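Local coordinates for protein endonuclease V isoform X2 (Ciona intestinalis, PDB 6OZI) that probably cleaves inosine-containing RNA as a metal-ion-dependent endonuclease, and is captured here bound to DNA carrying an inosine followed by a ribo-adenosine, at residues Phe41-Ser46 and Glu51-Cys56; Phe88-Pro93 and Cys126-His131; Lys198-Ser203 and Lys215-Cys220. The protein carries 1 engineered substitution. One frame throughout, in Å; residues are numbered along the deposited sequence. Where two conformers were deposited one is given.

Contact 1: Phe41-Ser46 and Glu51-Cys56; sequences FDVSYS and ELAVSC. With nucleotides of chain C.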
loop_
_atom_site.group_PDB
_atom_site.type_symbol
_atom_site.label_atom_id
_atom_site.label_comp_id
_atom_site.label_asym_id
_atom_site.label_seq_id
_atom_site.Cartn_x
_atom_site.Cartn_y
_atom_site.Cartn_z
ATOM N N PHE A 41 6.173 -12.962 14.545
ATOM C CA PHE A 41 4.914 -13.668 14.363
ATOM C C PHE A 41 3.830 -12.641 14.094
ATOM O O PHE A 41 3.801 -11.588 14.734
ATOM C CB PHE A 41 4.542 -14.507 15.586
ATOM C CG PHE A 41 3.103 -14.934 15.606
ATOM C CD1 PHE A 41 2.698 -16.078 14.943
ATOM C CD2 PHE A 41 2.151 -14.186 16.282
ATOM C CE1 PHE A 41 1.371 -16.474 14.961
ATOM C CE2 PHE A 41 0.819 -14.576 16.301
ATOM C CZ PHE A 41 0.431 -15.723 15.642
ATOM N N ASP A 42 2.936 -12.954 13.163
ATOM C CA ASP A 42 1.835 -12.045 12.882
ATOM C C ASP A 42 0.679 -12.824 12.271
ATOM O O ASP A 42 0.813 -13.994 11.902
ATOM C CB ASP A 42 2.278 -10.911 11.962
ATOM C CG ASP A 42 1.465 -9.663 12.155
ATOM O OD1 ASP A 42 0.580 -9.643 13.044
ATOM O OD2 ASP A 42 1.722 -8.690 11.420
ATOM N N VAL A 43 -0.467 -12.149 12.178
ATOM C CA VAL A 43 -1.686 -12.707 11.603
ATOM C C VAL A 43 -2.281 -11.696 10.636
ATOM O O VAL A 43 -2.451 -10.522 10.982
ATOM C CB VAL A 43 -2.720 -13.077 12.685
ATOM C CG1 VAL A 43 -3.972 -13.601 12.048
ATOM C CG2 VAL A 43 -2.151 -14.136 13.627
ATOM N N SER A 44 -2.585 -12.152 9.428
ATOM C CA SER A 44 -3.352 -11.418 8.441
ATOM C C SER A 44 -4.752 -12.016 8.376
ATOM O O SER A 44 -4.934 -13.218 8.580
ATOM C CB SER A 44 -2.668 -11.495 7.075
ATOM O OG SER A 44 -3.391 -10.794 6.082
ATOM N N TYR A 45 -5.753 -11.190 8.089
ATOM C CA TYR A 45 -7.114 -11.701 8.052
ATOM C C TYR A 45 -7.895 -11.066 6.907
ATOM O O TYR A 45 -7.596 -9.953 6.467
ATOM C CB TYR A 45 -7.832 -11.476 9.393
ATOM C CG TYR A 45 -8.139 -10.030 9.705
ATOM C CD1 TYR A 45 -7.193 -9.208 10.311
ATOM C CD2 TYR A 45 -9.385 -9.488 9.404
ATOM C CE1 TYR A 45 -7.481 -7.884 10.602
ATOM C CE2 TYR A 45 -9.681 -8.171 9.688
ATOM C CZ TYR A 45 -8.725 -7.373 10.284
ATOM O OH TYR A 45 -9.026 -6.059 10.563
ATOM N N SER A 46 -8.894 -11.800 6.423
ATOM C CA SER A 46 -9.737 -11.344 5.327
ATOM C C SER A 46 -10.987 -10.661 5.862
ATOM O O SER A 46 -11.619 -11.148 6.804
ATOM C CB SER A 46 -10.140 -12.512 4.426
ATOM O OG SER A 46 -10.848 -12.056 3.282
ATOM N N GLU A 51 -13.850 -15.758 8.304
ATOM C CA GLU A 51 -13.172 -16.898 8.909
ATOM C C GLU A 51 -11.725 -17.014 8.444
ATOM O O GLU A 51 -10.859 -17.447 9.214
ATOM C CB GLU A 51 -13.932 -18.178 8.553
ATOM C CG GLU A 51 -13.734 -18.624 7.098
ATOM C CD GLU A 51 -14.544 -17.818 6.091
ATOM O OE1 GLU A 51 -15.273 -16.887 6.498
ATOM O OE2 GLU A 51 -14.432 -18.110 4.882
ATOM N N LEU A 52 -11.443 -16.598 7.215
ATOM C CA LEU A 52 -10.167 -16.878 6.572
ATOM C C LEU A 52 -9.060 -15.993 7.143
ATOM O O LEU A 52 -9.170 -14.762 7.132
ATOM C CB LEU A 52 -10.312 -16.681 5.066
ATOM C CG LEU A 52 -9.035 -16.565 4.253
ATOM C CD1 LEU A 52 -8.299 -17.892 4.315
ATOM C CD2 LEU A 52 -9.362 -16.199 2.818
ATOM N N ALA A 53 -7.991 -16.616 7.635
ATOM C CA ALA A 53 -6.842 -15.864 8.117
ATOM C C ALA A 53 -5.579 -16.655 7.812
ATOM O O ALA A 53 -5.629 -17.827 7.437
ATOM C CB ALA A 53 -6.955 -15.567 9.616
ATOM N N VAL A 54 -4.433 -15.995 7.969
ATOM C CA VAL A 54 -3.130 -16.614 7.750
ATOM C C VAL A 54 -2.188 -16.141 8.851
ATOM O O VAL A 54 -2.015 -14.935 9.044
ATOM C CB VAL A 54 -2.543 -16.262 6.371
ATOM C CG1 VAL A 54 -1.116 -16.758 6.261
ATOM C CG2 VAL A 54 -3.407 -16.826 5.248
ATOM N N SER A 55 -1.600 -17.078 9.585
ATOM C CA SER A 55 -0.545 -16.753 10.530
ATOM C C SER A 55 0.813 -16.902 9.855
ATOM O O SER A 55 0.952 -17.572 8.832
ATOM C CB SER A 55 -0.626 -17.643 11.770
ATOM O OG SER A 55 -0.318 -18.991 11.466
ATOM N N CYS A 56 1.819 -16.243 10.424
ATOM C CA CYS A 56 3.180 -16.353 9.919
ATOM C C CYS A 56 4.160 -16.248 11.075
ATOM O O CYS A 56 4.009 -15.396 11.959
ATOM C CB CYS A 56 3.503 -15.267 8.881
ATOM S SG CYS A 56 5.235 -15.268 8.304
ATOM P P DT C 7 -0.336 -5.690 12.802
ATOM O OP1 DT C 7 0.794 -6.525 12.355
ATOM O OP2 DT C 7 -0.183 -4.219 12.816
ATOM O "O5'" DT C 7 -1.642 -6.036 11.944
ATOM C "C5'" DT C 7 -2.016 -7.386 11.685
ATOM C "C4'" DT C 7 -3.292 -7.420 10.865
ATOM O "O4'" DT C 7 -4.271 -6.531 11.480
ATOM C "C3'" DT C 7 -3.128 -6.939 9.417
ATOM O "O3'" DT C 7 -3.961 -7.676 8.557
ATOM C "C2'" DT C 7 -3.571 -5.488 9.493
ATOM C "C1'" DT C 7 -4.681 -5.565 10.536
ATOM N N1 DT C 7 -4.912 -4.258 11.207
ATOM C C2 DT C 7 -6.124 -3.632 11.034
ATOM O O2 DT C 7 -7.040 -4.122 10.401
ATOM N N3 DT C 7 -6.237 -2.416 11.655
ATOM C C4 DT C 7 -5.267 -1.762 12.398
ATOM O O4 DT C 7 -5.462 -0.664 12.910
ATOM C C5 DT C 7 -4.008 -2.464 12.527
ATOM C C7 DT C 7 -2.883 -1.851 13.315
ATOM C C6 DT C 7 -3.887 -3.663 11.922
ATOM P P DA C 8 -4.012 -7.343 6.981
ATOM O OP1 DA C 8 -4.357 -8.602 6.293
ATOM O OP2 DA C 8 -2.782 -6.615 6.592
ATOM O "O5'" DA C 8 -5.260 -6.350 6.837
ATOM C "C5'" DA C 8 -6.575 -6.815 7.158
ATOM C "C4'" DA C 8 -7.646 -6.051 6.388
ATOM O "O4'" DA C 8 -7.900 -4.778 7.020
ATOM C "C3'" DA C 8 -7.320 -5.727 4.938
ATOM O "O3'" DA C 8 -8.520 -5.682 4.204
ATOM C "C2'" DA C 8 -6.670 -4.348 5.032
ATOM C "C1'" DA C 8 -7.399 -3.723 6.220
ATOM N N9 DA C 8 -6.550 -2.897 7.072
ATOM C C8 DA C 8 -5.298 -3.187 7.527
ATOM N N7 DA C 8 -4.790 -2.257 8.304
ATOM C C5 DA C 8 -5.784 -1.295 8.364
ATOM C C6 DA C 8 -5.871 -0.044 9.022
ATOM N N6 DA C 8 -4.894 0.471 9.784
ATOM N N1 DA C 8 -7.012 0.657 8.870
ATOM C C2 DA C 8 -7.985 0.145 8.110
ATOM N N3 DA C 8 -8.013 -1.001 7.440
ATOM C C4 DA C 8 -6.874 -1.679 7.611
ATOM P P A C 6 -0.607 -1.713 16.819
ATOM O OP1 A C 6 0.834 -1.924 16.533
ATOM O OP2 A C 6 -1.355 -0.628 16.132
ATOM O "O5'" A C 6 -1.337 -3.097 16.528
ATOM C "C5'" A C 6 -0.765 -4.328 16.951
ATOM C "C4'" A C 6 -1.582 -5.489 16.456
ATOM O "O4'" A C 6 -2.919 -5.394 17.005
ATOM C "C3'" A C 6 -1.794 -5.524 14.955
ATOM O "O3'" A C 6 -0.725 -6.157 14.281
ATOM C "C2'" A C 6 -3.125 -6.249 14.803
ATOM O "O2'" A C 6 -2.951 -7.654 14.906
ATOM C "C1'" A C 6 -3.871 -5.778 16.041
ATOM N N9 A C 6 -4.775 -4.636 15.810
ATOM C C8 A C 6 -4.662 -3.372 16.342
ATOM N N7 A C 6 -5.643 -2.569 16.012
ATOM C C5 A C 6 -6.467 -3.362 15.226
ATOM C C6 A C 6 -7.686 -3.107 14.570
ATOM N N6 A C 6 -8.316 -1.926 14.600
ATOM N N1 A C 6 -8.249 -4.122 13.874
ATOM C C2 A C 6 -7.624 -5.306 13.839
ATOM N N3 A C 6 -6.480 -5.667 14.417
ATOM C C4 A C 6 -5.950 -4.641 15.104
#
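Tyr45 and Ala53 lean on each other through their CB atoms, 4.2 Å apart, in a non-hydrogen-bonded pair of an antiparallel hairpin. Beyond that point the tyrosine leaves the hairpin for the nucleic acid. A chi1 of 69° puts CG on the side flanked by both main-chain neighbours, N and C, which swings the ring off strand 52-56. CD1 then passes O3' of DT7 and C5' of DA8, both of chain C, and that C5' sits over one face of the ring, nearer its margin than its middle. CE1 comes within 3.6 Å of O4' of DT7, which lies in the ring plane at its edge. At the tip, Tyr45 OH donates a hydrogen bond of 2.8 Å to O2 of the DT7 base. A phenylalanine here would keep the ring but would probably leave O2 of DT7 without this hydroxyl partner.

Backbone bonds fix the strand from which the ring is launched. Asp42 and Cys56 exchange two, Ser44 and Val54 two more, and Ser46 N reaches Leu52 O at 3.1 Å near the turn. The carboxylate of Asp42 leads away from strand 52-56, with OD2 beside OP1 of DT7 and also hydrogen-bonded to Asn233, in all likelihood the engineered residue. That phosphate is the second on the 3' side of the inosine, the linkage this family cuts. Ser44 OG hydrogen-bonds to OP1 of DA8, the next phosphate along, though at 2.4 Å the modelled length is doubtful.

Strand 67-76 extends the sheet beyond 52-61 through backbone bonds to Ala53 and Ser55. Helix 227-243 packs on Ser44, Leu52 and Cys56, whereas helix 86-104 lies against Phe41 and Ser55, whose OG bonds to Glu97.

Contact 2: Phe88-Pro93 and Cys126-His131; sequences FREIEP and CGAASH. With nucleotides of chain C.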
loop_
_atom_site.group_PDB
_atom_site.type_symbol
_atom_site.label_atom_id
_atom_site.label_comp_id
_atom_site.label_asym_id
_atom_site.label_seq_id
_atom_site.Cartn_x
_atom_site.Cartn_y
_atom_site.Cartn_z
ATOM N N PHE A 88 -6.221 -13.434 23.182
ATOM C CA PHE A 88 -7.152 -14.525 22.925
ATOM C C PHE A 88 -7.408 -14.701 21.439
ATOM O O PHE A 88 -7.812 -15.788 21.013
ATOM C CB PHE A 88 -8.441 -14.280 23.710
ATOM C CG PHE A 88 -8.204 -14.099 25.188
ATOM C CD1 PHE A 88 -8.030 -15.201 26.011
ATOM C CD2 PHE A 88 -8.113 -12.834 25.746
ATOM C CE1 PHE A 88 -7.794 -15.049 27.364
ATOM C CE2 PHE A 88 -7.872 -12.675 27.103
ATOM C CZ PHE A 88 -7.715 -13.783 27.908
ATOM N N ARG A 89 -7.099 -13.677 20.643
ATOM C CA ARG A 89 -7.197 -13.747 19.193
ATOM C C ARG A 89 -6.004 -14.454 18.562
ATOM O O ARG A 89 -6.148 -15.061 17.494
ATOM C CB ARG A 89 -7.327 -12.335 18.618
ATOM C CG ARG A 89 -7.365 -12.241 17.106
ATOM C CD ARG A 89 -7.976 -10.920 16.702
ATOM N NE ARG A 89 -7.732 -10.564 15.313
ATOM C CZ ARG A 89 -8.568 -10.831 14.319
ATOM N NH1 ARG A 89 -9.699 -11.487 14.561
ATOM N NH2 ARG A 89 -8.268 -10.451 13.079
ATOM N N GLU A 90 -4.813 -14.376 19.153
ATOM C CA GLU A 90 -3.674 -14.964 18.452
ATOM C C GLU A 90 -2.886 -16.013 19.247
ATOM O O GLU A 90 -1.844 -16.474 18.761
ATOM C CB GLU A 90 -2.743 -13.851 17.948
ATOM C CG GLU A 90 -2.291 -12.874 18.995
ATOM C CD GLU A 90 -1.501 -11.696 18.417
ATOM O OE1 GLU A 90 -1.700 -11.323 17.234
ATOM O OE2 GLU A 90 -0.673 -11.138 19.167
ATOM N N ILE A 91 -3.370 -16.455 20.412
ATOM C CA ILE A 91 -2.602 -17.411 21.213
ATOM C C ILE A 91 -2.487 -18.754 20.491
ATOM O O ILE A 91 -1.401 -19.338 20.411
ATOM C CB ILE A 91 -3.212 -17.567 22.621
ATOM C CG1 ILE A 91 -2.447 -18.623 23.430
ATOM C CG2 ILE A 91 -4.681 -17.974 22.561
ATOM C CD1 ILE A 91 -1.018 -18.256 23.741
ATOM N N GLU A 92 -3.600 -19.261 19.945
ATOM C CA GLU A 92 -3.552 -20.569 19.288
ATOM C C GLU A 92 -2.713 -20.553 18.013
ATOM O O GLU A 92 -1.853 -21.443 17.854
ATOM C CB GLU A 92 -4.974 -21.074 19.026
ATOM C CG GLU A 92 -5.032 -22.396 18.263
ATOM C CD GLU A 92 -4.547 -23.595 19.080
ATOM O OE1 GLU A 92 -4.265 -23.433 20.292
ATOM O OE2 GLU A 92 -4.453 -24.707 18.504
ATOM N N PRO A 93 -2.885 -19.601 17.082
ATOM C CA PRO A 93 -1.992 -19.574 15.912
ATOM C C PRO A 93 -0.525 -19.483 16.296
ATOM O O PRO A 93 0.326 -20.094 15.635
ATOM C CB PRO A 93 -2.449 -18.324 15.147
ATOM C CG PRO A 93 -3.814 -18.046 15.629
ATOM C CD PRO A 93 -3.870 -18.502 17.042
ATOM N N CYS A 126 -1.019 -7.355 31.219
ATOM C CA CYS A 126 -0.993 -8.668 30.596
ATOM C C CYS A 126 -1.374 -8.544 29.120
ATOM O O CYS A 126 -2.335 -9.154 28.647
ATOM C CB CYS A 126 -1.931 -9.616 31.342
ATOM S SG CYS A 126 -1.885 -11.350 30.808
ATOM N N GLY A 127 -0.623 -7.738 28.367
ATOM C CA GLY A 127 -0.856 -7.632 26.942
ATOM C C GLY A 127 -0.439 -8.902 26.216
ATOM O O GLY A 127 0.194 -9.798 26.779
ATOM N N ALA A 128 -0.785 -8.956 24.922
ATOM C CA ALA A 128 -0.629 -10.188 24.148
ATOM C C ALA A 128 0.816 -10.670 24.123
ATOM O O ALA A 128 1.067 -11.876 24.195
ATOM C CB ALA A 128 -1.154 -9.992 22.723
ATOM N N ALA A 129 1.782 -9.751 24.036
ATOM C CA ALA A 129 3.182 -10.170 23.989
ATOM C C ALA A 129 3.563 -10.922 25.262
ATOM O O ALA A 129 4.205 -11.983 25.215
ATOM C CB ALA A 129 4.087 -8.959 23.782
ATOM N N SER A 130 3.163 -10.381 26.415
ATOM C CA SER A 130 3.409 -11.053 27.687
ATOM C C SER A 130 2.619 -12.349 27.793
ATOM O O SER A 130 3.162 -13.385 28.186
ATOM C CB SER A 130 3.047 -10.122 28.842
ATOM O OG SER A 130 3.749 -8.904 28.748
ATOM N N HIS A 131 1.331 -12.299 27.449
ATOM C CA HIS A 131 0.454 -13.463 27.525
ATOM C C HIS A 131 1.026 -14.647 26.747
ATOM O O HIS A 131 1.207 -15.747 27.287
ATOM C CB HIS A 131 -0.921 -13.054 26.992
ATOM C CG HIS A 131 -2.011 -14.049 27.240
ATOM N ND1 HIS A 131 -3.253 -13.678 27.706
ATOM C CD2 HIS A 131 -2.068 -15.386 27.040
ATOM C CE1 HIS A 131 -4.021 -14.747 27.807
ATOM N NE2 HIS A 131 -3.325 -15.797 27.414
ATOM P P DI C 5 -5.894 0.445 19.822
ATOM O OP1 DI C 5 -5.701 1.665 18.964
ATOM O OP2 DI C 5 -6.916 -0.500 19.241
ATOM O "O5'" DI C 5 -4.452 -0.298 20.117
ATOM C "C5'" DI C 5 -3.262 0.448 20.151
ATOM C "C4'" DI C 5 -2.071 -0.492 20.061
ATOM O "O4'" DI C 5 -2.092 -1.442 21.374
ATOM C "C3'" DI C 5 -2.131 -1.275 19.001
ATOM O "O3'" DI C 5 -0.775 -1.499 18.404
ATOM C "C2'" DI C 5 -2.667 -2.640 19.499
ATOM C "C1'" DI C 5 -2.216 -2.687 20.973
ATOM N N9 DI C 5 -3.243 -3.397 21.751
ATOM C C8 DI C 5 -4.560 -3.285 21.986
ATOM N N7 DI C 5 -4.899 -4.307 22.802
ATOM C C5 DI C 5 -3.815 -5.022 23.054
ATOM C C6 DI C 5 -3.589 -6.275 23.899
ATOM O O6 DI C 5 -4.482 -6.792 24.477
ATOM N N1 DI C 5 -2.287 -6.836 23.982
ATOM C C2 DI C 5 -1.194 -6.234 23.277
ATOM N N3 DI C 5 -1.416 -5.046 22.472
ATOM C C4 DI C 5 -2.776 -4.459 22.390
#
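His131 turns the edge of its imidazole toward the face of the Phe88 ring, a T-shaped pair with centroids 5.2 Å apart and planes at 82°. The contact is made by CE1 of His131, which sits 3.8 Å from both CE1 and CZ of Phe88. With CG anti to the backbone N (chi1 -169°), the imidazole is carried out from helix 128-136 toward helix 86-104. Ile91, one turn beyond Phe88, brings CD1 to 4.5 Å from His131 CD2; the imidazole is thus met by two side chains about a turn apart on the facing helix, the second more loosely. Phe88 also stacks on Trp12, which ties helix 6-19 into the same aromatic group.

No hydrogen bond joins the two segments. Nearer the nucleic acid, the extended chain of Glu90 lays OE2 3.8 Å from the methyl of Ala128. That residue starts the helix after Gly127, the N-cap, whose O accepts a bond from His131 N. On the nucleotide side, Ala128 N lies 2.8 Å from N1 of the inosine DI5 of chain C, and N1 is also 3.4 Å from Gly127 CA.

A helix start thus presents its backbone to the hypoxanthine ring, while the T-shaped pair packs the same helix against helix 86-104 one turn further on, which places this contact at the inosine-recognition pocket of endonuclease V.

Contact 3: Lys198-Ser203 and Lys215-Cys220; sequences KPIFVS and KIVKGC. With nucleotides of chain D.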
loop_
_atom_site.group_PDB
_atom_site.type_symbol
_atom_site.label_atom_id
_atom_site.label_comp_id
_atom_site.label_asym_id
_atom_site.label_seq_id
_atom_site.Cartn_x
_atom_site.Cartn_y
_atom_site.Cartn_z
ATOM N N LYS A 198 7.851 9.406 13.911
ATOM C CA LYS A 198 6.786 8.782 14.678
ATOM C C LYS A 198 7.360 7.687 15.569
ATOM O O LYS A 198 7.917 6.709 15.051
ATOM C CB LYS A 198 5.731 8.215 13.742
ATOM C CG LYS A 198 4.383 7.960 14.376
ATOM C CD LYS A 198 3.331 7.658 13.306
ATOM C CE LYS A 198 2.019 7.172 13.918
ATOM N NZ LYS A 198 1.294 8.260 14.642
ATOM N N PRO A 199 7.239 7.789 16.887
ATOM C CA PRO A 199 7.815 6.759 17.755
ATOM C C PRO A 199 7.039 5.454 17.665
ATOM O O PRO A 199 5.886 5.409 17.225
ATOM C CB PRO A 199 7.702 7.374 19.151
ATOM C CG PRO A 199 6.534 8.314 19.042
ATOM C CD PRO A 199 6.585 8.867 17.648
ATOM N N ILE A 200 7.708 4.372 18.066
ATOM C CA ILE A 200 7.040 3.108 18.345
ATOM C C ILE A 200 7.172 2.852 19.840
ATOM O O ILE A 200 7.985 3.472 20.528
ATOM C CB ILE A 200 7.598 1.920 17.528
ATOM C CG1 ILE A 200 9.060 1.649 17.894
ATOM C CG2 ILE A 200 7.425 2.161 16.025
ATOM C CD1 ILE A 200 9.693 0.537 17.096
ATOM N N PHE A 201 6.362 1.931 20.348
ATOM C CA PHE A 201 6.201 1.772 21.790
ATOM C C PHE A 201 6.600 0.362 22.196
ATOM O O PHE A 201 5.918 -0.610 21.858
ATOM C CB PHE A 201 4.773 2.117 22.189
ATOM C CG PHE A 201 4.317 3.422 21.619
ATOM C CD1 PHE A 201 4.699 4.618 22.209
ATOM C CD2 PHE A 201 3.559 3.459 20.453
ATOM C CE1 PHE A 201 4.299 5.822 21.673
ATOM C CE2 PHE A 201 3.166 4.669 19.905
ATOM C CZ PHE A 201 3.538 5.852 20.512
ATOM N N VAL A 202 7.704 0.262 22.925
ATOM C CA VAL A 202 8.291 -1.010 23.314
ATOM C C VAL A 202 7.951 -1.263 24.771
ATOM O O VAL A 202 8.165 -0.398 25.624
ATOM C CB VAL A 202 9.815 -0.996 23.104
ATOM C CG1 VAL A 202 10.441 -2.324 23.553
ATOM C CG2 VAL A 202 10.140 -0.690 21.662
ATOM N N SER A 203 7.431 -2.442 25.064
ATOM C CA SER A 203 7.209 -2.846 26.439
ATOM C C SER A 203 7.777 -4.241 26.626
ATOM O O SER A 203 7.939 -5.000 25.664
ATOM C CB SER A 203 5.716 -2.808 26.837
ATOM O OG SER A 203 4.900 -3.500 25.909
ATOM N N LYS A 215 16.999 -2.405 23.738
ATOM C CA LYS A 215 18.247 -2.660 23.014
ATOM C C LYS A 215 18.032 -3.636 21.862
ATOM O O LYS A 215 18.609 -3.470 20.777
ATOM C CB LYS A 215 19.329 -3.201 23.951
ATOM C CG LYS A 215 20.322 -2.173 24.472
ATOM C CD LYS A 215 20.847 -2.565 25.851
ATOM C CE LYS A 215 22.085 -1.768 26.226
ATOM N NZ LYS A 215 22.042 -0.401 25.641
ATOM N N ILE A 216 17.222 -4.670 22.084
ATOM C CA ILE A 216 16.980 -5.656 21.035
ATOM C C ILE A 216 16.168 -5.044 19.900
ATOM O O ILE A 216 16.422 -5.311 18.719
ATOM C CB ILE A 216 16.292 -6.897 21.633
ATOM C CG1 ILE A 216 17.234 -7.566 22.646
ATOM C CG2 ILE A 216 15.865 -7.866 20.540
ATOM C CD1 ILE A 216 16.639 -8.747 23.372
ATOM N N VAL A 217 15.183 -4.214 20.231
ATOM C CA VAL A 217 14.415 -3.550 19.180
ATOM C C VAL A 217 15.316 -2.620 18.363
ATOM O O VAL A 217 15.214 -2.558 17.131
ATOM C CB VAL A 217 13.206 -2.818 19.799
ATOM C CG1 VAL A 217 12.517 -1.927 18.784
ATOM C CG2 VAL A 217 12.207 -3.844 20.365
ATOM N N LYS A 218 16.238 -1.914 19.029
ATOM C CA LYS A 218 17.198 -1.075 18.309
ATOM C C LYS A 218 18.064 -1.907 17.376
ATOM O O LYS A 218 18.280 -1.536 16.214
ATOM C CB LYS A 218 18.079 -0.302 19.291
ATOM C CG LYS A 218 19.083 0.648 18.633
ATOM C CD LYS A 218 19.525 1.732 19.622
ATOM C CE LYS A 218 20.368 2.830 18.972
ATOM N NZ LYS A 218 20.503 4.022 19.888
ATOM N N GLY A 219 18.582 -3.035 17.876
ATOM C CA GLY A 219 19.379 -3.918 17.041
ATOM C C GLY A 219 18.615 -4.502 15.866
ATOM O O GLY A 219 19.216 -4.875 14.855
ATOM N N CYS A 220 17.289 -4.597 15.979
ATOM C CA CYS A 220 16.456 -5.117 14.903
ATOM C C CYS A 220 15.975 -4.035 13.944
ATOM O O CYS A 220 15.214 -4.348 13.028
ATOM C CB CYS A 220 15.234 -5.848 15.472
ATOM S SG CYS A 220 15.605 -7.371 16.369
ATOM P P DG D 13 7.146 8.570 10.031
ATOM O OP1 DG D 13 7.651 9.555 11.009
ATOM O OP2 DG D 13 6.919 7.163 10.417
ATOM O "O5'" DG D 13 5.763 9.115 9.480
ATOM C "C5'" DG D 13 5.626 10.471 9.122
ATOM C "C4'" DG D 13 4.224 10.720 8.626
ATOM O "O4'" DG D 13 3.939 9.824 7.531
ATOM C "C3'" DG D 13 3.143 10.441 9.671
ATOM O "O3'" DG D 13 2.566 11.645 10.099
ATOM C "C2'" DG D 13 2.117 9.560 8.951
ATOM C "C1'" DG D 13 2.559 9.628 7.500
ATOM N N9 DG D 13 2.245 8.412 6.772
ATOM C C8 DG D 13 2.837 7.177 6.894
ATOM N N7 DG D 13 2.300 6.269 6.119
ATOM C C5 DG D 13 1.288 6.952 5.454
ATOM C C6 DG D 13 0.354 6.502 4.492
ATOM O O6 DG D 13 0.233 5.365 4.007
ATOM N N1 DG D 13 -0.498 7.527 4.084
ATOM C C2 DG D 13 -0.455 8.818 4.552
ATOM N N2 DG D 13 -1.354 9.670 4.048
ATOM N N3 DG D 13 0.407 9.247 5.455
ATOM C C4 DG D 13 1.243 8.266 5.858
ATOM P P DC D 14 1.441 11.621 11.243
ATOM O OP1 DC D 14 1.446 12.979 11.832
ATOM O OP2 DC D 14 1.594 10.399 12.074
ATOM O "O5'" DC D 14 0.085 11.412 10.449
ATOM C "C5'" DC D 14 -0.512 12.496 9.789
ATOM C "C4'" DC D 14 -1.766 12.027 9.099
ATOM O "O4'" DC D 14 -1.434 10.909 8.266
ATOM C "C3'" DC D 14 -2.836 11.505 10.047
ATOM O "O3'" DC D 14 -3.761 12.537 10.345
ATOM C "C2'" DC D 14 -3.506 10.369 9.270
ATOM C "C1'" DC D 14 -2.591 10.147 8.067
ATOM N N1 DC D 14 -2.220 8.727 7.879
ATOM C C2 DC D 14 -3.004 7.952 7.042
ATOM O O2 DC D 14 -3.967 8.490 6.489
ATOM N N3 DC D 14 -2.689 6.649 6.856
ATOM C C4 DC D 14 -1.637 6.122 7.498
ATOM N N4 DC D 14 -1.363 4.829 7.286
ATOM C C5 DC D 14 -0.818 6.906 8.369
ATOM C C6 DC D 14 -1.148 8.194 8.532
#
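A single side chain, Val217, does all the touching for residues 215-220, and its two methyls are matched almost symmetrically by those of Val202. Val217 CG1 lies 3.9 Å from Val202 CG2, and Val217 CG2 is the same 3.9 Å from Val202 CG1. The two valines lie alongside one another, pointing opposite ways, each with CG1 anti to its own main-chain nitrogen and CG2 beside it, and both branches of each take part in the contact. Ile200, two residues earlier on the same side of the strand, meets Val217 differently. Its outer chain is fully extended (chi2 -178°), and CD1 comes tip to tip with Val217 CG1 at 4.1 Å. The join is small and wholly apolar, without a hydrogen bond between the segments, and all three side chains are buried.

Just before the strand, the chain turns to the nucleic acid. The backbone N of Lys198 donates a hydrogen bond of 2.9 Å to OP1 of DG13 of chain D. The lysine side chain runs on to the next phosphate, CD passing 3.5 Å from OP2 of DC14, and the bend at the last torsion (chi4 70°) leaves NZ a weak bond of 3.4 Å to that same OP2. Arg224 hydrogen-bonds to the carbonyl oxygens of Lys198 and Pro199.

Behind the valine pair, strand 200-206 is bonded to strand 184-190 on one side and to strand 140-144 on the other. Val217 also touches Val143 of 140-144, so the helix spans two neighbouring strands. A helix laid on the central mixed sheet through branched aliphatic side chains is the layered alpha/beta packing of the RNase H-like fold.

Contacts 1 and 2 adjoin, their centres 14 Å apart, and together follow chain C: the helix start of contact 2 meets the inosine, while the hairpin of contact 1 meets the phosphates and base that follow. They touch directly. Arg89 makes a cation-pi interaction with Tyr45, its NH2 3.2 Å from Tyr45 CD1, and Phe41 CE1 lies 3.8 Å from Pro93 C. Contact 3 stands apart, its centre 24 Å from that of contact 1 and 19 Å from that of contact 2, across the chain's centre from both. It shares the sheet with contact 1, and the segment 198-203 meets chain D rather than chain C.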